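Local coordinates for putative oxidoreductase (Bacteroides fragilis NCTC 9343, PDB 3FHL), which is a putative oxidoreductase of the Gfo/Idh/MocA family, probably binding a nicotinamide adenine dinucleotide cofactor through its Rossmann-fold domain, at residues V94-T99 with L119-N124. Numbering follows the deposited sequence.
Sequences VEKPFT and LSVYQN
Phe98 turns back over the end of its own strand and lays one face of its ring against Val121, whose CG2 methyl sits 4.0 Å from the ring centroid in a CH-pi contact, 27° off the normal. The valine branch stands roughly perpendicular to the phenylalanine side chain. In Phe98, CG anti to the backbone nitrogen (chi1 175°) lays the ring against Val121 and Leu119; the leucine reaches in from the other end and sets CD2 at the ring edge, 3.8 Å from Phe98 CZ. The other methyl of Leu119, CD1, rests on Val94 CG2, and Ala328 and Ile331 of helix 328-347 also touch the Phe98 side chain.

Beneath this apolar cluster the strands run parallel. Val94 N donates to Ser120 O at 2.8 Å, and Val94 O receives Tyr122 N at 2.9 Å, so Val94 is gripped through both of its backbone polar atoms. Val121 CA adds a CA-H...O contact at Val94 O. Past the last direct bond, water replaces it: one molecule accepts from Lys96 N and donates to Tyr122 O. A second water joins Lys96 NZ to Gln123 OE1, and Lys96 NZ also hydrogen-bonds Ser181 OG.

Across the sheet from the valines, Glu95 and Tyr122 run alongside one another in the same sense, carboxylate and ring planes 32° apart. Glu95 OE2 comes obliquely to Tyr122 CD2 at 4.0 Å; its hydrogen bond, however, is to His21, whose ring also meets that of Tyr122.

The pair closes a beta-alpha-beta unit through helix 102-115. With the cis peptide before Pro97, the Glu95-Lys96-Pro97 sequence matches the EKP motif at the carboxyl-terminal ends of the strands of the Rossmann sheet, characteristic of Gfo/Idh/MocA dehydrogenases.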
ATOM      1  N   VAL C  94       1.995  -4.911 -32.587  1.00 33.20           N
ATOM      2  CA  VAL C  94       0.666  -5.309 -32.120  1.00 33.79           C
ATOM      3  C   VAL C  94       0.297  -4.560 -30.841  1.00 35.81           C
ATOM      4  O   VAL C  94       1.103  -4.429 -29.915  1.00 31.16           O
ATOM      5  CB  VAL C  94       0.526  -6.826 -31.840  1.00 31.85           C
ATOM      6  CG1 VAL C  94      -0.955  -7.248 -31.882  1.00 36.19           C
ATOM      7  CG2 VAL C  94       1.332  -7.653 -32.826  1.00 37.00           C
ATOM      8  N   GLU C  95      -0.930  -4.066 -30.812  1.00 35.49           N
ATOM      9  CA  GLU C  95      -1.507  -3.538 -29.589  1.00 39.33           C
ATOM     10  C   GLU C  95      -1.957  -4.655 -28.677  1.00 33.96           C
ATOM     11  O   GLU C  95      -2.303  -5.750 -29.142  1.00 38.44           O
ATOM     12  CB  GLU C  95      -2.694  -2.660 -29.914  1.00 34.32           C
ATOM     13  CG  GLU C  95      -2.291  -1.243 -30.166  1.00 42.30           C
ATOM     14  CD  GLU C  95      -3.412  -0.273 -29.914  1.00 45.97           C
ATOM     15  OE1 GLU C  95      -4.584  -0.623 -30.177  1.00 46.41           O
ATOM     16  OE2 GLU C  95      -3.115   0.860 -29.468  1.00 46.29           O
ATOM     17  N   LYS C  96      -1.951  -4.373 -27.376  1.00 37.62           N
ATOM     18  CA  LYS C  96      -2.593  -5.236 -26.385  1.00 38.25           C
ATOM     19  C   LYS C  96      -4.100  -5.268 -26.634  1.00 39.36           C
ATOM     20  O   LYS C  96      -4.702  -4.221 -26.889  1.00 40.52           O
ATOM     21  CB  LYS C  96      -2.315  -4.735 -24.972  1.00 34.32           C
ATOM     22  CG  LYS C  96      -0.875  -4.934 -24.520  1.00 32.33           C
ATOM     23  CD  LYS C  96      -0.494  -3.903 -23.465  1.00 39.95           C
ATOM     24  CE  LYS C  96      -1.388  -3.998 -22.233  1.00 42.89           C
ATOM     25  NZ  LYS C  96      -1.068  -2.911 -21.251  1.00 46.83           N
ATOM     26  N   PRO C  97      -4.713  -6.464 -26.563  1.00 41.52           N
ATOM     27  CA  PRO C  97      -4.101  -7.763 -26.253  1.00 42.21           C
ATOM     28  C   PRO C  97      -3.350  -8.357 -27.447  1.00 42.00           C
ATOM     29  O   PRO C  97      -3.895  -8.426 -28.554  1.00 40.98           O
ATOM     30  CB  PRO C  97      -5.302  -8.648 -25.874  1.00 38.86           C
ATOM     31  CG  PRO C  97      -6.523  -7.753 -25.953  1.00 42.45           C
ATOM     32  CD  PRO C  97      -6.155  -6.596 -26.807  1.00 42.81           C
ATOM     33  N   PHE C  98      -2.096  -8.737 -27.204  1.00 36.64           N
ATOM     34  CA  PHE C  98      -1.209  -9.334 -28.206  1.00 37.81           C
ATOM     35  C   PHE C  98      -1.900 -10.501 -28.909  1.00 42.61           C
ATOM     36  O   PHE C  98      -2.125 -10.449 -30.119  1.00 42.27           O
ATOM     37  CB  PHE C  98       0.108  -9.750 -27.520  1.00 33.18           C
ATOM     38  CG  PHE C  98       1.097 -10.490 -28.403  1.00 37.99           C
ATOM     39  CD1 PHE C  98       1.280 -10.161 -29.746  1.00 37.50           C
ATOM     40  CD2 PHE C  98       1.891 -11.492 -27.854  1.00 37.32           C
ATOM     41  CE1 PHE C  98       2.199 -10.853 -30.525  1.00 36.04           C
ATOM     42  CE2 PHE C  98       2.819 -12.174 -28.622  1.00 35.63           C
ATOM     43  CZ  PHE C  98       2.973 -11.861 -29.957  1.00 31.87           C
ATOM     44  N   THR C  99      -2.244 -11.540 -28.151  1.00 42.23           N
ATOM     45  CA  THR C  99      -2.998 -12.673 -28.684  1.00 42.86           C
ATOM     46  C   THR C  99      -4.036 -13.117 -27.667  1.00 48.52           C
ATOM     47  O   THR C  99      -3.985 -12.711 -26.500  1.00 46.53           O
ATOM     48  CB  THR C  99      -2.100 -13.882 -28.979  1.00 40.57           C
ATOM     49  OG1 THR C  99      -1.262 -14.139 -27.845  1.00 43.59           O
ATOM     50  CG2 THR C  99      -1.233 -13.645 -30.204  1.00 42.38           C
ATOM     51  N   LEU C 119       8.909  -8.129 -34.257  1.00 33.46           N
ATOM     52  CA  LEU C 119       7.571  -8.236 -33.659  1.00 32.33           C
ATOM     53  C   LEU C 119       7.559  -7.526 -32.305  1.00 33.40           C
ATOM     54  O   LEU C 119       8.166  -7.996 -31.341  1.00 33.79           O
ATOM     55  CB  LEU C 119       7.132  -9.691 -33.503  1.00 32.34           C
ATOM     56  CG  LEU C 119       5.740  -9.962 -32.915  1.00 31.62           C
ATOM     57  CD1 LEU C 119       4.637  -9.327 -33.755  1.00 33.80           C
ATOM     58  CD2 LEU C 119       5.532 -11.463 -32.775  1.00 32.79           C
ATOM     59  N   SER C 120       6.865  -6.389 -32.271  1.00 34.05           N
ATOM     60  CA  SER C 120       6.779  -5.515 -31.104  1.00 32.65           C
ATOM     61  C   SER C 120       5.364  -5.506 -30.533  1.00 32.58           C
ATOM     62  O   SER C 120       4.389  -5.619 -31.280  1.00 28.91           O
ATOM     63  CB  SER C 120       7.184  -4.085 -31.503  1.00 36.06           C
ATOM     64  OG  SER C 120       6.990  -3.142 -30.452  1.00 31.04           O
ATOM     65  N   VAL C 121       5.255  -5.388 -29.204  1.00 32.91           N
ATOM     66  CA  VAL C 121       3.969  -5.105 -28.575  1.00 29.86           C
ATOM     67  C   VAL C 121       3.990  -3.700 -27.976  1.00 29.55           C
ATOM     68  O   VAL C 121       4.921  -3.344 -27.255  1.00 35.20           O
ATOM     69  CB  VAL C 121       3.538  -6.196 -27.559  1.00 32.61           C
ATOM     70  CG1 VAL C 121       2.283  -5.766 -26.786  1.00 28.69           C
ATOM     71  CG2 VAL C 121       3.225  -7.492 -28.294  1.00 30.73           C
ATOM     72  N   TYR C 122       2.978  -2.907 -28.317  1.00 30.80           N
ATOM     73  CA  TYR C 122       2.861  -1.514 -27.871  1.00 28.66           C
ATOM     74  C   TYR C 122       2.600  -1.413 -26.365  1.00 30.89           C
ATOM     75  O   TYR C 122       1.511  -1.737 -25.890  1.00 34.26           O
ATOM     76  CB  TYR C 122       1.737  -0.816 -28.633  1.00 31.55           C
ATOM     77  CG  TYR C 122       1.674   0.679 -28.410  1.00 28.15           C
ATOM     78  CD1 TYR C 122       2.737   1.506 -28.779  1.00 30.39           C
ATOM     79  CD2 TYR C 122       0.544   1.268 -27.858  1.00 33.76           C
ATOM     80  CE1 TYR C 122       2.684   2.880 -28.595  1.00 32.75           C
ATOM     81  CE2 TYR C 122       0.477   2.632 -27.669  1.00 30.72           C
ATOM     82  CZ  TYR C 122       1.546   3.434 -28.045  1.00 29.46           C
ATOM     83  OH  TYR C 122       1.482   4.786 -27.846  1.00 30.03           O
ATOM     84  N   GLN C 123       3.606  -0.962 -25.625  1.00 32.06           N
ATOM     85  CA  GLN C 123       3.470  -0.704 -24.189  1.00 33.64           C
ATOM     86  C   GLN C 123       3.981   0.703 -23.917  1.00 31.26           C
ATOM     87  O   GLN C 123       5.151   0.905 -23.591  1.00 32.08           O
ATOM     88  CB  GLN C 123       4.236  -1.757 -23.366  1.00 33.07           C
ATOM     89  CG  GLN C 123       3.825  -3.209 -23.674  1.00 37.61           C
ATOM     90  CD  GLN C 123       4.169  -4.179 -22.568  1.00 43.20           C
ATOM     91  OE1 GLN C 123       3.576  -4.140 -21.494  1.00 44.95           O
ATOM     92  NE2 GLN C 123       5.116  -5.076 -22.830  1.00 38.17           N
ATOM     93  N   ASN C 124       3.093   1.685 -24.051  1.00 28.16           N
ATOM     94  CA  ASN C 124       3.508   3.080 -24.059  1.00 28.55           C
ATOM     95  C   ASN C 124       3.833   3.730 -22.721  1.00 30.84           C
ATOM     96  O   ASN C 124       4.478   4.783 -22.690  1.00 25.79           O
ATOM     97  CB  ASN C 124       2.485   3.945 -24.790  1.00 31.58           C
ATOM     98  CG  ASN C 124       1.098   3.881 -24.182  1.00 38.34           C
ATOM     99  OD1 ASN C 124       0.808   3.099 -23.285  1.00 41.65           O
ATOM    100  ND2 ASN C 124       0.220   4.704 -24.698  1.00 42.21           N
TER
HETATM  101  O   HOH W   1      -1.086  -1.862 -26.524  1.00 39.93           O
HETATM  102  O   HOH W   2       1.709  -2.401 -20.814  1.00 45.86           O